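Local coordinates for alpha-galacturonidase (Bacillus subtilis, PDB 3FEF), which hydrolyses alpha-1,4-linked galacturonate chains to release alpha-D-galacturonate, as a homotetrameric family 4 glycosidase that uses NAD(+) and manganese, at residues G115-L120 with Q430-M435; L156-P161 with A402-D407; V329-A334 with L341-N346. All blocks are in the same frame, centred on the assembly; numbering follows the deposited sequence.

Contact 1. Residues G115-L120 with Q430-M435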
loop_
_atom_site.group_PDB
_atom_site.type_symbol
_atom_site.label_atom_id
_atom_site.label_comp_id
_atom_site.label_asym_id
_atom_site.label_seq_id
_atom_site.Cartn_x
_atom_site.Cartn_y
_atom_site.Cartn_z
ATOM N N GLY A 115 24.755 9.280 -17.336
ATOM C CA GLY A 115 23.343 9.463 -17.075
ATOM C C GLY A 115 23.129 10.165 -15.739
ATOM O O GLY A 115 22.352 11.105 -15.650
ATOM N N ILE A 116 23.838 9.718 -14.707
ATOM C CA ILE A 116 23.720 10.287 -13.366
ATOM C C ILE A 116 24.159 11.753 -13.323
ATOM O O ILE A 116 23.436 12.609 -12.820
ATOM C CB ILE A 116 24.583 9.509 -12.359
ATOM C CG1 ILE A 116 24.242 8.009 -12.396
ATOM C CG2 ILE A 116 24.478 10.138 -10.955
ATOM C CD1 ILE A 116 23.256 7.527 -11.366
ATOM N N ILE A 117 25.352 12.030 -13.844
ATOM C CA ILE A 117 25.874 13.385 -13.871
ATOM C C ILE A 117 24.937 14.261 -14.692
ATOM O O ILE A 117 24.572 15.362 -14.272
ATOM C CB ILE A 117 27.323 13.432 -14.453
ATOM C CG1 ILE A 117 28.263 12.631 -13.557
ATOM C CG2 ILE A 117 27.827 14.874 -14.571
ATOM C CD1 ILE A 117 28.373 13.186 -12.139
ATOM N N ARG A 118 24.513 13.755 -15.848
ATOM C CA ARG A 118 23.602 14.519 -16.699
ATOM C C ARG A 118 22.277 14.833 -15.991
ATOM O O ARG A 118 21.783 15.966 -16.033
ATOM C CB ARG A 118 23.357 13.782 -18.018
ATOM C CG ARG A 118 22.543 14.556 -19.046
ATOM C CD ARG A 118 22.323 13.646 -20.251
ATOM N NE ARG A 118 21.296 14.122 -21.165
ATOM C CZ ARG A 118 21.521 14.380 -22.448
ATOM N NH1 ARG A 118 22.738 14.197 -22.942
ATOM N NH2 ARG A 118 20.532 14.810 -23.228
ATOM N N GLY A 119 21.712 13.831 -15.330
ATOM C CA GLY A 119 20.467 14.046 -14.608
ATOM C C GLY A 119 20.686 15.145 -13.590
ATOM O O GLY A 119 19.890 16.077 -13.450
ATOM N N LEU A 120 21.787 15.035 -12.867
ATOM C CA LEU A 120 22.111 16.007 -11.848
ATOM C C LEU A 120 22.050 17.428 -12.430
ATOM O O LEU A 120 21.439 18.320 -11.873
ATOM C CB LEU A 120 23.512 15.702 -11.377
ATOM C CG LEU A 120 23.832 15.716 -9.908
ATOM C CD1 LEU A 120 22.640 15.236 -9.077
ATOM C CD2 LEU A 120 25.055 14.813 -9.729
ATOM N N GLN A 430 36.795 9.968 -7.080
ATOM C CA GLN A 430 37.618 10.876 -7.857
ATOM C C GLN A 430 36.984 11.120 -9.236
ATOM O O GLN A 430 36.814 12.269 -9.667
ATOM C CB GLN A 430 39.041 10.332 -7.975
ATOM C CG GLN A 430 39.996 11.294 -8.666
ATOM C CD GLN A 430 40.276 12.522 -7.820
ATOM O OE1 GLN A 430 40.818 12.411 -6.726
ATOM N NE2 GLN A 430 39.897 13.699 -8.321
ATOM N N LEU A 431 36.616 10.044 -9.920
ATOM C CA LEU A 431 35.854 10.177 -11.168
ATOM C C LEU A 431 34.624 11.076 -10.980
ATOM O O LEU A 431 34.426 12.026 -11.725
ATOM C CB LEU A 431 35.437 8.794 -11.703
ATOM C CG LEU A 431 34.551 8.793 -12.960
ATOM C CD1 LEU A 431 35.257 9.493 -14.090
ATOM C CD2 LEU A 431 34.197 7.379 -13.360
ATOM N N PHE A 432 33.808 10.784 -9.971
ATOM C CA PHE A 432 32.576 11.537 -9.744
ATOM C C PHE A 432 32.846 13.036 -9.570
ATOM O O PHE A 432 32.216 13.861 -10.217
ATOM C CB PHE A 432 31.835 10.960 -8.528
ATOM C CG PHE A 432 30.584 11.730 -8.114
ATOM C CD1 PHE A 432 29.378 11.533 -8.762
ATOM C CD2 PHE A 432 30.610 12.587 -7.018
ATOM C CE1 PHE A 432 28.224 12.212 -8.353
ATOM C CE2 PHE A 432 29.464 13.280 -6.609
ATOM C CZ PHE A 432 28.275 13.092 -7.269
ATOM N N ASN A 433 33.774 13.388 -8.690
ATOM C CA ASN A 433 34.135 14.797 -8.488
ATOM C C ASN A 433 34.663 15.483 -9.754
ATOM O O ASN A 433 34.349 16.640 -10.013
ATOM C CB ASN A 433 35.150 14.933 -7.353
ATOM C CG ASN A 433 34.555 14.576 -5.997
ATOM O OD1 ASN A 433 33.348 14.703 -5.783
ATOM N ND2 ASN A 433 35.405 14.133 -5.076
ATOM N N ASP A 434 35.456 14.764 -10.542
ATOM C CA ASP A 434 35.962 15.312 -11.801
ATOM C C ASP A 434 34.819 15.627 -12.764
ATOM O O ASP A 434 34.851 16.637 -13.474
ATOM C CB ASP A 434 36.955 14.353 -12.452
ATOM C CG ASP A 434 38.293 14.318 -11.732
ATOM O OD1 ASP A 434 38.560 15.259 -10.964
ATOM O OD2 ASP A 434 39.079 13.356 -11.911
HETATM N N MSE A 435 33.807 14.763 -12.774
HETATM C CA MSE A 435 32.677 14.913 -13.683
HETATM C C MSE A 435 31.752 16.040 -13.244
HETATM O O MSE A 435 31.111 16.682 -14.070
HETATM C CB MSE A 435 31.890 13.593 -13.803
HETATM C CG MSE A 435 32.658 12.503 -14.508
HETATM SE SE MSE A 435 31.682 10.831 -14.585
HETATM C CE MSE A 435 30.457 11.241 -16.064
#
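Helix segments 115-120 and 430-435 run in roughly the same direction, their short axes 38° apart and 10.9 Å distant at closest, and the CA atoms of I117 and M435 face each other at 7.0 Å. Side chains make most of the contact, and I117 is the central piece. Its CG1 lies 3.6 Å from CE of M435, a selenomethionine, and its CD1 reaches 3.9 Å from F432 CD1. The bend of M435 at its third torsion (chi3 79°) carries the terminal methyl back to the isoleucine, while I117 CG1 also meets M435 CB at 3.8 Å. L120, one turn further along, adds a looser apolar contact, its CD2 at 4.3 Å from F432 CE1. I117 and L120 both meet the phenylalanine ring obliquely. In fold terms the last helix of the chain, 425-435, is laid against helix 112-136, which precedes strand 141-144 of the Rossmann-type parallel sheet. The ring of F432 is enclosed further by F415 of helix 408-417, edge-to-face, and by F412, whose plane is turned by about 45°. On the flank of the C-terminal helix, D434 OD2 forms a salt bridge with R100 NH2.

Contact 2. Residues L156-P161 with A402-D407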
loop_
_atom_site.group_PDB
_atom_site.type_symbol
_atom_site.label_atom_id
_atom_site.label_comp_id
_atom_site.label_asym_id
_atom_site.label_seq_id
_atom_site.Cartn_x
_atom_site.Cartn_y
_atom_site.Cartn_z
ATOM N N LEU A 156 9.654 17.464 -12.675
ATOM C CA LEU A 156 8.428 18.209 -12.942
ATOM C C LEU A 156 7.374 17.973 -11.832
ATOM O O LEU A 156 6.799 18.921 -11.288
ATOM C CB LEU A 156 7.868 17.857 -14.331
ATOM C CG LEU A 156 8.740 18.290 -15.509
ATOM C CD1 LEU A 156 8.123 17.960 -16.880
ATOM C CD2 LEU A 156 9.050 19.803 -15.383
ATOM N N TYR A 157 7.108 16.706 -11.509
ATOM C CA TYR A 157 6.073 16.393 -10.533
ATOM C C TYR A 157 6.473 16.768 -9.107
ATOM O O TYR A 157 5.619 17.131 -8.303
ATOM C CB TYR A 157 5.669 14.904 -10.591
ATOM C CG TYR A 157 4.712 14.602 -11.721
ATOM C CD1 TYR A 157 5.188 14.238 -12.975
ATOM C CD2 TYR A 157 3.342 14.718 -11.547
ATOM C CE1 TYR A 157 4.327 13.974 -14.026
ATOM C CE2 TYR A 157 2.455 14.449 -12.607
ATOM C CZ TYR A 157 2.967 14.081 -13.837
ATOM O OH TYR A 157 2.125 13.819 -14.899
ATOM N N LYS A 158 7.758 16.661 -8.796
ATOM C CA LYS A 158 8.229 16.972 -7.457
ATOM C C LYS A 158 8.103 18.463 -7.200
ATOM O O LYS A 158 7.787 18.899 -6.089
ATOM C CB LYS A 158 9.679 16.525 -7.256
ATOM C CG LYS A 158 9.868 15.011 -7.168
ATOM C CD LYS A 158 11.358 14.618 -7.146
ATOM C CE LYS A 158 11.988 14.847 -5.778
ATOM N NZ LYS A 158 11.587 13.779 -4.791
ATOM N N VAL A 159 8.335 19.250 -8.229
ATOM C CA VAL A 159 8.339 20.689 -8.051
ATOM C C VAL A 159 6.943 21.280 -8.254
ATOM O O VAL A 159 6.582 22.275 -7.623
ATOM C CB VAL A 159 9.356 21.356 -8.990
ATOM C CG1 VAL A 159 9.327 22.870 -8.823
ATOM C CG2 VAL A 159 10.746 20.793 -8.713
ATOM N N PHE A 160 6.152 20.649 -9.116
ATOM C CA PHE A 160 4.753 21.058 -9.336
ATOM C C PHE A 160 3.885 19.804 -9.305
ATOM O O PHE A 160 3.614 19.208 -10.356
ATOM C CB PHE A 160 4.659 21.768 -10.687
ATOM C CG PHE A 160 3.260 22.181 -11.089
ATOM C CD1 PHE A 160 2.239 22.320 -10.143
ATOM C CD2 PHE A 160 2.987 22.478 -12.415
ATOM C CE1 PHE A 160 0.963 22.696 -10.518
ATOM C CE2 PHE A 160 1.704 22.869 -12.807
ATOM C CZ PHE A 160 0.686 22.983 -11.850
ATOM N N PRO A 161 3.478 19.371 -8.094
ATOM C CA PRO A 161 2.735 18.103 -7.943
ATOM C C PRO A 161 1.498 18.022 -8.809
ATOM O O PRO A 161 1.129 16.928 -9.247
ATOM C CB PRO A 161 2.358 18.078 -6.448
ATOM C CG PRO A 161 3.520 18.839 -5.781
ATOM C CD PRO A 161 3.894 19.935 -6.792
ATOM N N ALA A 402 18.777 14.630 -4.791
ATOM C CA ALA A 402 20.098 15.227 -4.684
ATOM C C ALA A 402 20.147 16.556 -5.429
ATOM O O ALA A 402 20.667 17.558 -4.911
ATOM C CB ALA A 402 21.179 14.285 -5.193
ATOM N N GLY A 403 19.599 16.569 -6.638
ATOM C CA GLY A 403 19.574 17.788 -7.445
ATOM C C GLY A 403 18.807 18.926 -6.805
ATOM O O GLY A 403 19.306 20.027 -6.726
ATOM N N LEU A 404 17.592 18.664 -6.334
ATOM C CA LEU A 404 16.776 19.711 -5.703
ATOM C C LEU A 404 17.337 20.249 -4.376
ATOM O O LEU A 404 17.071 21.396 -3.996
ATOM C CB LEU A 404 15.344 19.216 -5.481
ATOM C CG LEU A 404 14.536 19.005 -6.766
ATOM C CD1 LEU A 404 13.274 18.233 -6.469
ATOM C CD2 LEU A 404 14.226 20.344 -7.441
ATOM N N THR A 405 18.101 19.424 -3.674
ATOM C CA THR A 405 18.638 19.812 -2.374
ATOM C C THR A 405 20.149 20.012 -2.423
ATOM O O THR A 405 20.775 20.191 -1.400
ATOM C CB THR A 405 18.291 18.776 -1.270
ATOM O OG1 THR A 405 19.009 17.558 -1.502
ATOM C CG2 THR A 405 16.777 18.484 -1.240
ATOM N N LYS A 406 20.722 19.982 -3.621
ATOM C CA LYS A 406 22.169 20.122 -3.805
ATOM C C LYS A 406 23.003 19.205 -2.904
ATOM O O LYS A 406 24.068 19.589 -2.415
ATOM C CB LYS A 406 22.585 21.577 -3.606
ATOM C CG LYS A 406 22.103 22.498 -4.715
ATOM C CD LYS A 406 21.990 23.931 -4.214
ATOM C CE LYS A 406 21.974 24.898 -5.379
ATOM N NZ LYS A 406 23.176 24.690 -6.227
ATOM N N ASP A 407 22.521 17.986 -2.699
ATOM C CA ASP A 407 23.188 17.033 -1.828
ATOM C C ASP A 407 24.054 16.063 -2.630
ATOM O O ASP A 407 23.603 14.988 -3.011
ATOM C CB ASP A 407 22.129 16.274 -1.039
ATOM C CG ASP A 407 22.713 15.237 -0.114
ATOM O OD1 ASP A 407 23.927 14.968 -0.159
ATOM O OD2 ASP A 407 21.930 14.680 0.667
#
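L404 connects the segments 156-161 and 402-407 by van der Waals contact through its two branches; the closest CA atoms, those of V159 and L404, are 8.8 Å apart. CD2 of L404 meets CG2 of V159 at 3.7 Å, an apolar pair, and CD1 lies 3.7 Å from CE of K158. The same CD1 is 4.1 Å from K158 CB, so the methyl lies against one side of the bent lysine chain; the bend at chi3 (78°) brings CE round to the side of CB, and both meet CD1. For V159, CG2 stands anti to the carbonyl carbon, which presents that methyl to L404. Only 119 Å² is buried in total, fitting a surface contact between three partly exposed residues.

In the fold, helix 149-159 is the connection of a beta-alpha-beta crossover between the adjacent parallel strands 141-144 and 164-167 of the Rossmann-type sheet, whereas 402-407 lies at the C-terminal end of the long helix 383-405 of the C-terminal family domain. L404 also rests on V123 of helix 112-136, and V159 on R131 of that helix, a third element flanking the pair.

Among polar interactions, K158 NZ forms a salt bridge with D401, a residue one turn before L404, tying the lysine to the same helix that its CE packs against. Farther from the other segment, the helix of 402-407 closes in a Schellman motif: K406 takes a positive phi of 50°, D407 N bonds A402 O at 2.9 Å, and the inner K406 N to G403 O bond is weak at 3.4 Å. D407 then serves as N-cap of helix 408-417, its OD1 accepting from L410 N.

Contact 3. Residues V329-A334 with L341-N346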
loop_
_atom_site.group_PDB
_atom_site.type_symbol
_atom_site.label_atom_id
_atom_site.label_comp_id
_atom_site.label_asym_id
_atom_site.label_seq_id
_atom_site.Cartn_x
_atom_site.Cartn_y
_atom_site.Cartn_z
ATOM N N VAL A 329 2.116 14.755 -32.143
ATOM C CA VAL A 329 0.942 15.442 -32.676
ATOM C C VAL A 329 -0.363 14.651 -32.556
ATOM O O VAL A 329 -1.430 15.228 -32.320
ATOM C CB VAL A 329 1.191 15.842 -34.116
ATOM C CG1 VAL A 329 -0.095 16.371 -34.761
ATOM C CG2 VAL A 329 2.313 16.886 -34.152
ATOM N N ASN A 330 -0.285 13.339 -32.754
ATOM C CA ASN A 330 -1.412 12.469 -32.500
ATOM C C ASN A 330 -1.855 12.577 -31.039
ATOM O O ASN A 330 -3.047 12.599 -30.740
ATOM C CB ASN A 330 -1.047 11.019 -32.811
ATOM C CG ASN A 330 -0.950 10.751 -34.307
ATOM O OD1 ASN A 330 -1.447 11.530 -35.122
ATOM N ND2 ASN A 330 -0.316 9.639 -34.673
ATOM N N ILE A 331 -0.879 12.662 -30.137
ATOM C CA ILE A 331 -1.154 12.737 -28.722
ATOM C C ILE A 331 -1.784 14.075 -28.405
ATOM O O ILE A 331 -2.725 14.151 -27.616
ATOM C CB ILE A 331 0.123 12.553 -27.865
ATOM C CG1 ILE A 331 0.639 11.109 -27.955
ATOM C CG2 ILE A 331 -0.159 12.904 -26.405
ATOM C CD1 ILE A 331 1.907 10.881 -27.127
ATOM N N ILE A 332 -1.282 15.133 -29.027
ATOM C CA ILE A 332 -1.875 16.452 -28.818
ATOM C C ILE A 332 -3.333 16.457 -29.311
ATOM O O ILE A 332 -4.245 16.916 -28.613
ATOM C CB ILE A 332 -1.067 17.543 -29.547
ATOM C CG1 ILE A 332 0.308 17.698 -28.899
ATOM C CG2 ILE A 332 -1.839 18.869 -29.578
ATOM C CD1 ILE A 332 1.318 18.521 -29.752
ATOM N N ALA A 333 -3.564 15.940 -30.512
ATOM C CA ALA A 333 -4.942 15.846 -31.017
ATOM C C ALA A 333 -5.852 15.084 -30.036
ATOM O O ALA A 333 -6.989 15.477 -29.796
ATOM C CB ALA A 333 -4.979 15.194 -32.393
ATOM N N ALA A 334 -5.347 13.989 -29.473
ATOM C CA ALA A 334 -6.169 13.193 -28.562
ATOM C C ALA A 334 -6.449 14.023 -27.305
ATOM O O ALA A 334 -7.543 13.993 -26.749
ATOM C CB ALA A 334 -5.464 11.899 -28.202
ATOM N N LEU A 341 -6.664 7.602 -28.120
ATOM C CA LEU A 341 -5.449 6.945 -28.519
ATOM C C LEU A 341 -4.943 6.115 -27.368
ATOM O O LEU A 341 -5.104 6.506 -26.227
ATOM C CB LEU A 341 -4.412 8.015 -28.894
ATOM C CG LEU A 341 -2.985 7.606 -29.219
ATOM C CD1 LEU A 341 -2.942 6.760 -30.482
ATOM C CD2 LEU A 341 -2.116 8.847 -29.378
ATOM N N VAL A 342 -4.368 4.956 -27.675
ATOM C CA VAL A 342 -3.626 4.152 -26.700
ATOM C C VAL A 342 -2.186 4.069 -27.192
ATOM O O VAL A 342 -1.935 3.544 -28.266
ATOM C CB VAL A 342 -4.233 2.729 -26.523
ATOM C CG1 VAL A 342 -3.294 1.824 -25.747
ATOM C CG2 VAL A 342 -5.591 2.810 -25.792
ATOM N N THR A 343 -1.246 4.651 -26.444
ATOM C CA THR A 343 0.175 4.620 -26.837
ATOM C C THR A 343 1.047 4.633 -25.581
ATOM O O THR A 343 0.538 4.826 -24.476
ATOM C CB THR A 343 0.544 5.767 -27.833
ATOM O OG1 THR A 343 1.850 5.549 -28.380
ATOM C CG2 THR A 343 0.520 7.109 -27.150
ATOM N N ASN A 344 2.340 4.367 -25.722
ATOM C CA ASN A 344 3.170 4.208 -24.528
ATOM C C ASN A 344 3.715 5.558 -24.113
ATOM O O ASN A 344 4.159 6.340 -24.968
ATOM C CB ASN A 344 4.328 3.225 -24.756
ATOM C CG ASN A 344 5.171 3.591 -25.970
ATOM O OD1 ASN A 344 4.689 3.570 -27.111
ATOM N ND2 ASN A 344 6.439 3.925 -25.731
ATOM N N VAL A 345 3.686 5.824 -22.808
ATOM C CA VAL A 345 4.194 7.066 -22.281
ATOM C C VAL A 345 4.803 6.894 -20.891
ATOM O O VAL A 345 4.578 5.900 -20.202
ATOM C CB VAL A 345 3.074 8.119 -22.166
ATOM C CG1 VAL A 345 2.353 8.299 -23.499
ATOM C CG2 VAL A 345 2.098 7.718 -21.099
ATOM N N ASN A 346 5.541 7.912 -20.477
ATOM C CA ASN A 346 6.157 7.945 -19.181
ATOM C C ASN A 346 5.337 8.805 -18.216
ATOM O O ASN A 346 5.059 9.961 -18.494
ATOM C CB ASN A 346 7.593 8.468 -19.317
ATOM C CG ASN A 346 8.523 7.439 -19.920
ATOM O OD1 ASN A 346 9.295 6.814 -19.198
ATOM N ND2 ASN A 346 8.441 7.231 -21.243
#
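A helix packs on a sheet here through L341, I331 and A334: helix 328-335 lies across strand 341-348, an outer strand, within this chain, of a three-stranded antiparallel sheet in the C-terminal family domain. The short axes come within 9.4 Å, and their directions differ by 137°, an oblique and broadly antiparallel crossing. L341 contributes the largest share. Its CD2 sits 3.8 Å from I331 CG1, while its CB is 4.1 Å from CB of A334, the position where the backbones come closest (CA to CA 6.3 Å). The side chains of I331 and L341 cross at about a right angle. I331 continues along the strand, its CD1 touching T343 CG2 at 4.0 Å and lying 4.5 Å from V345 CG1.

L341, T343 and V345 direct their CB atoms at the helix, as expected for every second residue of an extended strand, and the backbones of these three also pair with strand 361-369. V342 packs on F367 of the second subunit; the CB of N344 points away from the helix, and its side chain touches V172 and F173 of helix 171-187. ND2 of N344 and ND2 of N346 each donate a hydrogen bond to E363, to a different carboxylate oxygen. T343 meets I331 through its methyl CG2, its OG1 standing anti to the backbone N (chi1 -169°). At the edge of the contact, N330 CB lies 4.2 Å from L341 CD2; its ND2 donates a hydrogen bond to E327 OE1. The N330 side chain also touches R31, in the region assigned to NAD(+) binding by similarity.

Overall arrangement
The three contacts are nested along the chain: contact 3 lies within the loop closed by contact 2, which lies within that closed by contact 1. Contacts 1 and 2, with centres about 18 Å apart, touch where L120 CD1 packs on A402 CB (4.3 Å) and G403 N; helix 112-136 carries one side of contact 1 and, through V123 and R131, flanks contact 2. Together they attach late helices of the chain to helices of the Rossmann-type region. Contact 3 lies elsewhere, its centre about 34 Å from that of contact 1, on the opposite side of the chain's centre, and about 26 Å from that of contact 2. It ties a helix to the small antiparallel sheet, the V345 side chain about 12 Å from the bound magnesium ion.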